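Local coordinates for putative vitamin-B12 independent methionine synthase family protein (PDB 1YPX) that probably transfers a methyl group from a folate to homocysteine to make methionine without cobalamin, using a zinc ion, at residues 171-176 and 223-228; 44-49 and 120-125; 144-149 and 191-196. All coordinates share one frame; numbering follows the deposited sequence.

Contact 1 (171-176 and 223-228); sequences KAIQAF and EAIKHK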
# COMPACT_ATOMS: atom_id res chain seq x y z
N LYS A 171 15.98 2.88 -7.37
CA LYS A 171 16.20 1.80 -8.33
C LYS A 171 15.03 0.82 -8.34
O LYS A 171 14.66 0.32 -9.40
CB LYS A 171 17.52 1.07 -8.01
CG LYS A 171 18.76 1.99 -7.95
CD LYS A 171 20.07 1.26 -8.29
CE LYS A 171 20.75 0.62 -7.07
NZ LYS A 171 21.77 1.52 -6.37
N ALA A 172 14.44 0.55 -7.18
CA ALA A 172 13.30 -0.37 -7.09
C ALA A 172 12.12 0.15 -7.91
O ALA A 172 11.56 -0.55 -8.75
CB ALA A 172 12.87 -0.55 -5.63
N ILE A 173 11.76 1.40 -7.65
CA ILE A 173 10.66 2.03 -8.35
C ILE A 173 10.90 2.03 -9.85
O ILE A 173 10.00 1.72 -10.63
CB ILE A 173 10.47 3.47 -7.86
CG1 ILE A 173 10.05 3.46 -6.40
CG2 ILE A 173 9.45 4.16 -8.70
CD1 ILE A 173 9.93 4.83 -5.79
N GLN A 174 12.11 2.39 -10.25
CA GLN A 174 12.45 2.43 -11.65
C GLN A 174 12.25 1.05 -12.27
O GLN A 174 11.68 0.91 -13.36
CB GLN A 174 13.91 2.89 -11.82
CG GLN A 174 14.26 3.42 -13.20
CD GLN A 174 13.36 4.57 -13.63
OE1 GLN A 174 13.25 5.58 -12.92
NE2 GLN A 174 12.72 4.43 -14.79
N ALA A 175 12.69 0.01 -11.56
CA ALA A 175 12.53 -1.35 -12.09
C ALA A 175 11.05 -1.69 -12.28
O ALA A 175 10.71 -2.38 -13.23
CB ALA A 175 13.19 -2.36 -11.16
N PHE A 176 10.19 -1.21 -11.37
CA PHE A 176 8.74 -1.45 -11.45
C PHE A 176 8.17 -0.64 -12.61
O PHE A 176 7.35 -1.13 -13.39
CB PHE A 176 8.01 -1.02 -10.16
CG PHE A 176 7.89 -2.12 -9.15
CD1 PHE A 176 7.11 -3.24 -9.40
CD2 PHE A 176 8.56 -2.05 -7.95
CE1 PHE A 176 7.00 -4.26 -8.46
CE2 PHE A 176 8.47 -3.07 -7.01
CZ PHE A 176 7.69 -4.17 -7.27
N GLU A 223 12.98 11.22 -0.57
CA GLU A 223 14.19 10.86 -1.29
C GLU A 223 14.00 9.57 -2.09
O GLU A 223 14.42 9.48 -3.25
CB GLU A 223 15.37 10.67 -0.32
CG GLU A 223 16.68 10.46 -1.04
CD GLU A 223 17.82 10.12 -0.11
OE1 GLU A 223 18.93 9.86 -0.64
OE2 GLU A 223 17.61 10.12 1.14
N ALA A 224 13.37 8.58 -1.46
CA ALA A 224 13.10 7.29 -2.09
C ALA A 224 12.29 7.44 -3.37
O ALA A 224 12.48 6.68 -4.33
CB ALA A 224 12.37 6.38 -1.12
N ILE A 225 11.39 8.42 -3.39
CA ILE A 225 10.55 8.65 -4.56
C ILE A 225 10.91 9.93 -5.31
O ILE A 225 10.10 10.47 -6.07
CB ILE A 225 9.07 8.71 -4.18
CG1 ILE A 225 8.82 9.88 -3.22
CG2 ILE A 225 8.66 7.42 -3.53
CD1 ILE A 225 7.36 10.15 -2.95
N LYS A 226 12.13 10.42 -5.08
CA LYS A 226 12.62 11.64 -5.73
C LYS A 226 12.55 11.54 -7.25
O LYS A 226 12.12 12.48 -7.92
CB LYS A 226 14.06 11.90 -5.29
CG LYS A 226 14.70 13.16 -5.87
CD LYS A 226 16.20 13.21 -5.57
CE LYS A 226 16.90 14.30 -6.38
NZ LYS A 226 18.39 14.17 -6.34
N HIS A 227 12.96 10.41 -7.80
CA HIS A 227 12.96 10.22 -9.25
C HIS A 227 11.71 9.48 -9.73
O HIS A 227 11.80 8.49 -10.46
CB HIS A 227 14.21 9.45 -9.68
CG HIS A 227 15.50 10.14 -9.33
ND1 HIS A 227 16.57 9.47 -8.79
CD2 HIS A 227 15.89 11.43 -9.48
CE1 HIS A 227 17.58 10.31 -8.62
NE2 HIS A 227 17.19 11.51 -9.03
N LYS A 228 10.54 9.98 -9.33
CA LYS A 228 9.27 9.37 -9.71
C LYS A 228 8.78 9.93 -11.04
O LYS A 228 8.54 11.13 -11.17
CB LYS A 228 8.21 9.64 -8.62
CG LYS A 228 6.90 8.85 -8.76
CD LYS A 228 5.74 9.65 -9.38
CE LYS A 228 5.23 10.76 -8.45
NZ LYS A 228 3.99 11.40 -8.98
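I173 reaches across from helix 158-178 to A224 and I225, where helix 213-224 ends and turns toward strand 233-238. These are the helices that lead into the neighbouring strands 183-188 and 233-238 of a TIM-barrel-like fold, and the contact joins one helix to the turn after the other. From CB the side chain of I173 divides. CG2 makes no close approach to the other segment. The other branch does the work: with CG1 anti to the carbonyl carbon (chi1 -65°) and the chain then extended, CD1 is carried straight over to the opposite segment. There this methyl lies 3.5 Å from A224 O and 3.7 Å from I225 CG2. Isoleucine suits the place, because its extended branch brings CD1 to the other segment in a buried, apolar setting; I173 and I225 also both rest on I234 of the barrel strand, so the three form one apolar layer. A224 is small enough to let Y169 of helix 158-178 pack against it. Nearer the surface Q174 bends at chi2 (57°), and its NE2 is bonded to D178 one turn on in its own helix. Its OE1 comes only to 4.1 Å from H227 O, two acceptors side by side with no bond between them.

Contact 2 (44-49 and 120-125); sequences TEIKYI and FIFLKE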
# COMPACT_ATOMS: atom_id res chain seq x y z
N THR A 44 -2.87 -19.36 -11.06
CA THR A 44 -4.27 -19.69 -11.34
C THR A 44 -5.14 -18.89 -10.38
O THR A 44 -6.11 -18.24 -10.78
CB THR A 44 -4.52 -21.20 -11.11
OG1 THR A 44 -3.58 -21.96 -11.88
CG2 THR A 44 -5.94 -21.59 -11.51
N GLU A 45 -4.79 -18.95 -9.10
CA GLU A 45 -5.54 -18.23 -8.08
C GLU A 45 -5.57 -16.74 -8.33
O GLU A 45 -6.64 -16.14 -8.33
CB GLU A 45 -4.97 -18.53 -6.70
CG GLU A 45 -5.17 -19.98 -6.30
CD GLU A 45 -6.58 -20.47 -6.58
OE1 GLU A 45 -7.52 -20.03 -5.87
OE2 GLU A 45 -6.76 -21.27 -7.53
N ILE A 46 -4.39 -16.14 -8.54
CA ILE A 46 -4.30 -14.71 -8.80
C ILE A 46 -5.22 -14.38 -9.97
O ILE A 46 -6.05 -13.48 -9.88
CB ILE A 46 -2.83 -14.29 -9.13
CG1 ILE A 46 -1.96 -14.45 -7.88
CG2 ILE A 46 -2.76 -12.84 -9.58
CD1 ILE A 46 -0.55 -13.95 -8.04
N LYS A 47 -5.09 -15.13 -11.06
CA LYS A 47 -5.93 -14.91 -12.24
C LYS A 47 -7.41 -14.87 -11.85
O LYS A 47 -8.18 -14.03 -12.32
CB LYS A 47 -5.70 -16.00 -13.30
CG LYS A 47 -4.51 -15.75 -14.20
CD LYS A 47 -4.64 -16.49 -15.52
CE LYS A 47 -3.44 -16.26 -16.44
NZ LYS A 47 -2.20 -16.94 -15.95
N TYR A 48 -7.81 -15.79 -10.97
CA TYR A 48 -9.18 -15.84 -10.52
C TYR A 48 -9.60 -14.55 -9.80
O TYR A 48 -10.69 -14.03 -10.04
CB TYR A 48 -9.40 -17.07 -9.63
CG TYR A 48 -10.72 -17.06 -8.92
CD1 TYR A 48 -10.78 -16.77 -7.56
CD2 TYR A 48 -11.91 -17.25 -9.62
CE1 TYR A 48 -12.00 -16.67 -6.90
CE2 TYR A 48 -13.14 -17.15 -8.97
CZ TYR A 48 -13.17 -16.85 -7.61
OH TYR A 48 -14.37 -16.72 -6.95
N ILE A 49 -8.74 -14.03 -8.93
CA ILE A 49 -9.06 -12.79 -8.20
C ILE A 49 -8.96 -11.54 -9.10
O ILE A 49 -9.58 -10.52 -8.83
CB ILE A 49 -8.15 -12.56 -6.92
CG1 ILE A 49 -6.69 -12.30 -7.32
CG2 ILE A 49 -8.24 -13.78 -5.99
CD1 ILE A 49 -5.79 -11.93 -6.15
N PHE A 120 5.00 -8.71 -11.03
CA PHE A 120 4.23 -7.59 -11.56
C PHE A 120 3.88 -7.87 -13.02
O PHE A 120 2.71 -7.80 -13.42
CB PHE A 120 4.99 -6.28 -11.46
CG PHE A 120 4.23 -5.13 -12.03
CD1 PHE A 120 3.07 -4.67 -11.40
CD2 PHE A 120 4.60 -4.57 -13.25
CE1 PHE A 120 2.29 -3.68 -11.97
CE2 PHE A 120 3.83 -3.57 -13.83
CZ PHE A 120 2.67 -3.13 -13.20
N ILE A 121 4.90 -8.18 -13.81
CA ILE A 121 4.74 -8.51 -15.21
C ILE A 121 3.58 -9.52 -15.33
O ILE A 121 2.74 -9.42 -16.22
CB ILE A 121 6.04 -9.15 -15.78
CG1 ILE A 121 7.18 -8.14 -15.73
CG2 ILE A 121 5.85 -9.60 -17.21
CD1 ILE A 121 8.54 -8.76 -16.02
N PHE A 122 3.55 -10.49 -14.43
CA PHE A 122 2.47 -11.48 -14.47
C PHE A 122 1.12 -10.83 -14.24
O PHE A 122 0.19 -11.06 -15.01
CB PHE A 122 2.67 -12.53 -13.39
CG PHE A 122 1.57 -13.53 -13.34
CD1 PHE A 122 1.56 -14.60 -14.22
CD2 PHE A 122 0.52 -13.40 -12.43
CE1 PHE A 122 0.53 -15.53 -14.20
CE2 PHE A 122 -0.52 -14.32 -12.40
CZ PHE A 122 -0.52 -15.39 -13.28
N LEU A 123 1.02 -10.05 -13.17
CA LEU A 123 -0.21 -9.36 -12.83
C LEU A 123 -0.62 -8.49 -14.00
O LEU A 123 -1.73 -8.58 -14.48
CB LEU A 123 -0.02 -8.46 -11.61
CG LEU A 123 -1.23 -7.54 -11.40
CD1 LEU A 123 -2.24 -8.27 -10.55
CD2 LEU A 123 -0.84 -6.21 -10.76
N LYS A 124 0.30 -7.64 -14.43
CA LYS A 124 0.05 -6.73 -15.54
C LYS A 124 -0.55 -7.49 -16.71
O LYS A 124 -1.48 -7.01 -17.37
CB LYS A 124 1.34 -6.06 -15.97
CG LYS A 124 1.21 -5.22 -17.22
CD LYS A 124 1.30 -3.78 -16.89
CE LYS A 124 1.23 -2.95 -18.14
NZ LYS A 124 1.04 -1.50 -17.79
N GLU A 125 -0.03 -8.68 -16.96
CA GLU A 125 -0.51 -9.52 -18.05
C GLU A 125 -2.01 -9.78 -17.91
O GLU A 125 -2.77 -9.56 -18.86
CB GLU A 125 0.23 -10.86 -18.04
CG GLU A 125 -0.43 -11.92 -18.92
CD GLU A 125 -0.41 -13.31 -18.29
OE1 GLU A 125 -0.80 -13.45 -17.10
OE2 GLU A 125 -0.03 -14.28 -19.00
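K47 NZ is the polar atom on which this contact turns. Its carboxylate partner is E125 OE1, 3.9 Å away, which makes a long salt bridge, while the ring of F122 lies closer, with NZ 3.5 Å from F122 CZ and equally near CE1. The amine approaches the ring obliquely, beyond the CE1-CZ rim and raised to the same side of the plane as E125 OE1. That oxygen sits 3.7 Å above the ring plane, offset toward the rim, so the carboxylate oxygen lies over one rim of the ring and the amine beyond it. Lysine can do this because its chain is long: it stays extended through CD and CE, then bends at chi4 (71°), which turns NZ back toward the aromatic ring. On the way, K47 CG passes 4.1 Å from F122 CZ, adding apolar packing at the same rim of the ring. E125, three residues after F122, is placed by the helix to lie over the ring; the negative group probably steadies the ammonium at this exposed margin.

Deeper in, I46 supplies the apolar partner. Its CG2 meets the ring at the edge, in the plane, 3.9 Å from F122 CE2. F122 has CG anti to the backbone N (chi1 177°), which points the ring at helix 35-56. R67, from a loop, touches both I46 and F122, and L123 beside them turns to A133 of the central sheet. The axes of segments 44-49 and 120-125 approach to 10.6 Å and cross at -43°. Helices 35-56 and 116-127 run into strands 60-61 and 132-138, neighbours in the parallel sheet, and this is the side-by-side helix packing of the outer layer of a TIM-barrel-like fold.

Contact 3 (144-149 and 191-196); sequences HYRGDI and WSYLCS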
# COMPACT_ATOMS: atom_id res chain seq x y z
N HIS A 144 13.70 0.62 8.23
CA HIS A 144 14.40 1.35 9.28
C HIS A 144 13.93 0.89 10.65
O HIS A 144 14.74 0.59 11.52
CB HIS A 144 14.14 2.85 9.11
CG HIS A 144 14.72 3.70 10.20
ND1 HIS A 144 14.15 3.80 11.45
CD2 HIS A 144 15.80 4.51 10.21
CE1 HIS A 144 14.85 4.64 12.18
NE2 HIS A 144 15.86 5.09 11.46
N TYR A 145 12.61 0.82 10.83
CA TYR A 145 12.06 0.40 12.10
C TYR A 145 12.16 -1.09 12.37
O TYR A 145 13.03 -1.53 13.12
CB TYR A 145 10.59 0.84 12.22
CG TYR A 145 9.92 0.40 13.51
CD1 TYR A 145 10.56 0.55 14.75
CD2 TYR A 145 8.64 -0.17 13.49
CE1 TYR A 145 9.94 0.15 15.94
CE2 TYR A 145 8.01 -0.56 14.68
CZ TYR A 145 8.66 -0.40 15.90
OH TYR A 145 8.04 -0.79 17.06
N ARG A 146 11.27 -1.86 11.75
CA ARG A 146 11.24 -3.31 11.93
C ARG A 146 12.54 -4.03 11.57
O ARG A 146 12.63 -5.25 11.70
CB ARG A 146 10.07 -3.90 11.14
CG ARG A 146 8.69 -3.57 11.71
CD ARG A 146 7.88 -4.84 12.04
NE ARG A 146 8.48 -5.60 13.13
CZ ARG A 146 8.51 -5.21 14.40
NH1 ARG A 146 7.97 -4.04 14.75
NH2 ARG A 146 9.08 -5.97 15.32
N GLY A 147 13.54 -3.27 11.13
CA GLY A 147 14.81 -3.87 10.76
C GLY A 147 15.93 -3.67 11.76
O GLY A 147 16.18 -2.55 12.23
N ASP A 148 16.62 -4.75 12.09
CA ASP A 148 17.73 -4.70 13.05
C ASP A 148 19.04 -4.44 12.33
O ASP A 148 19.59 -5.32 11.67
CB ASP A 148 17.79 -6.02 13.82
CG ASP A 148 16.47 -6.38 14.47
OD1 ASP A 148 16.04 -5.66 15.40
OD2 ASP A 148 15.85 -7.37 14.03
N ILE A 149 19.56 -3.23 12.46
CA ILE A 149 20.81 -2.89 11.80
C ILE A 149 21.99 -3.63 12.43
O ILE A 149 22.22 -3.55 13.64
CB ILE A 149 21.09 -1.38 11.85
CG1 ILE A 149 19.89 -0.61 11.29
CG2 ILE A 149 22.34 -1.08 11.07
CD1 ILE A 149 18.75 -0.45 12.26
N TRP A 191 3.97 4.94 11.08
CA TRP A 191 3.46 6.20 11.60
C TRP A 191 2.40 6.00 12.68
O TRP A 191 2.29 6.81 13.59
CB TRP A 191 2.88 7.05 10.47
CG TRP A 191 3.83 7.25 9.32
CD1 TRP A 191 4.09 6.38 8.32
CD2 TRP A 191 4.65 8.40 9.08
NE1 TRP A 191 5.02 6.91 7.46
CE2 TRP A 191 5.38 8.15 7.90
CE3 TRP A 191 4.84 9.62 9.75
CZ2 TRP A 191 6.29 9.08 7.37
CZ3 TRP A 191 5.74 10.53 9.23
CH2 TRP A 191 6.45 10.26 8.05
N SER A 192 1.63 4.93 12.58
CA SER A 192 0.58 4.67 13.57
C SER A 192 1.18 4.54 14.97
O SER A 192 0.58 4.97 15.96
CB SER A 192 -0.20 3.40 13.23
OG SER A 192 0.58 2.23 13.38
N TYR A 193 2.38 3.97 15.06
CA TYR A 193 3.04 3.79 16.34
C TYR A 193 3.21 5.08 17.12
O TYR A 193 2.88 5.15 18.30
CB TYR A 193 4.40 3.12 16.15
CG TYR A 193 4.30 1.66 15.79
CD1 TYR A 193 4.04 1.26 14.48
CD2 TYR A 193 4.45 0.67 16.77
CE1 TYR A 193 3.95 -0.09 14.15
CE2 TYR A 193 4.36 -0.68 16.45
CZ TYR A 193 4.12 -1.06 15.14
OH TYR A 193 4.05 -2.39 14.81
N LEU A 194 3.74 6.11 16.46
CA LEU A 194 3.94 7.40 17.11
C LEU A 194 2.68 8.26 17.03
O LEU A 194 2.76 9.45 16.72
CB LEU A 194 5.13 8.14 16.50
CG LEU A 194 5.17 8.40 14.99
CD1 LEU A 194 6.22 9.46 14.68
CD2 LEU A 194 5.49 7.12 14.24
N CYS A 195 1.53 7.65 17.30
CA CYS A 195 0.24 8.35 17.25
C CYS A 195 -0.41 8.52 18.63
O CYS A 195 -1.27 9.38 18.81
CB CYS A 195 -0.74 7.62 16.33
SG CYS A 195 -0.44 7.77 14.56
N SER A 196 -0.00 7.68 19.58
CA SER A 196 -0.56 7.72 20.93
C SER A 196 0.28 6.91 21.92
O SER A 196 1.39 6.49 21.60
CB SER A 196 -1.99 7.17 20.92
OG SER A 196 -2.03 5.85 20.40
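Y145 turns its edge to the face of Y193 in an edge-to-face, or T-shaped, aromatic pair. The centroids are 5.2 Å apart and the planes meet at 64°. Y145 CE2 stands 3.9 Å above the Y193 plane, over the centre of the ring, and seen from the other partner Y193 CZ lies at the edge of Y145, near its plane. The hydroxyl of Y145 takes part as well, with OH 3.7 Å from Y193 CE2, so the leading rim of one ring and its oxygen rest together on the other. Such a pairing sets the slightly positive ring hydrogens of one tyrosine against the electron-rich face of its partner.

Both CB atoms point across the gap. Y145 has CG anti to its own nitrogen (chi1 178°), whereas Y193 sets CG anti to the carbonyl carbon (chi1 -72°); the two rings meet although their backbones stay far apart, W191 and Y145 having the nearest CA atoms at 10.4 Å. Tyrosine suits this bridging role, being long and flat, with a polar end that tolerates the surface.

The pair joins two segments that follow consecutive strands, 132-138 and 183-188, at their C-terminal ends, the side of a TIM-barrel-like fold where active sites lie. Y145 also packs on Y217 of helix 213-224, and H144 meets the same Y217 edge-to-face. W191 goes inward instead, to M236 and I238, with a weak bond from NE1 to D188.

After Y193 the chain reverses in an inverse gamma turn centred on L194, closed by a weak bond from C195 N to Y193 O. R146 brings NH1 obliquely to 4.3 Å from Y193 OH, a loose approach at the outer end of the ring.

Contacts 1 and 2 meet directly in the outer helical layer: F176 CE1 lies 4.1 Å from F120 CB, although the contact centres are 23 Å apart. Contact 3 sits at the other end of the barrel strands, about 22 Å from contact 1 between centres and about 32 Å from contact 2, whose nearest atoms are about 22 Å from it. Helix 213-224 serves both contact 1 and contact 3. H237, C239 and C334 may form an empty metal site, consistent with zinc in this family; contact 3, after the C-terminal ends of its strands, is probably on that side.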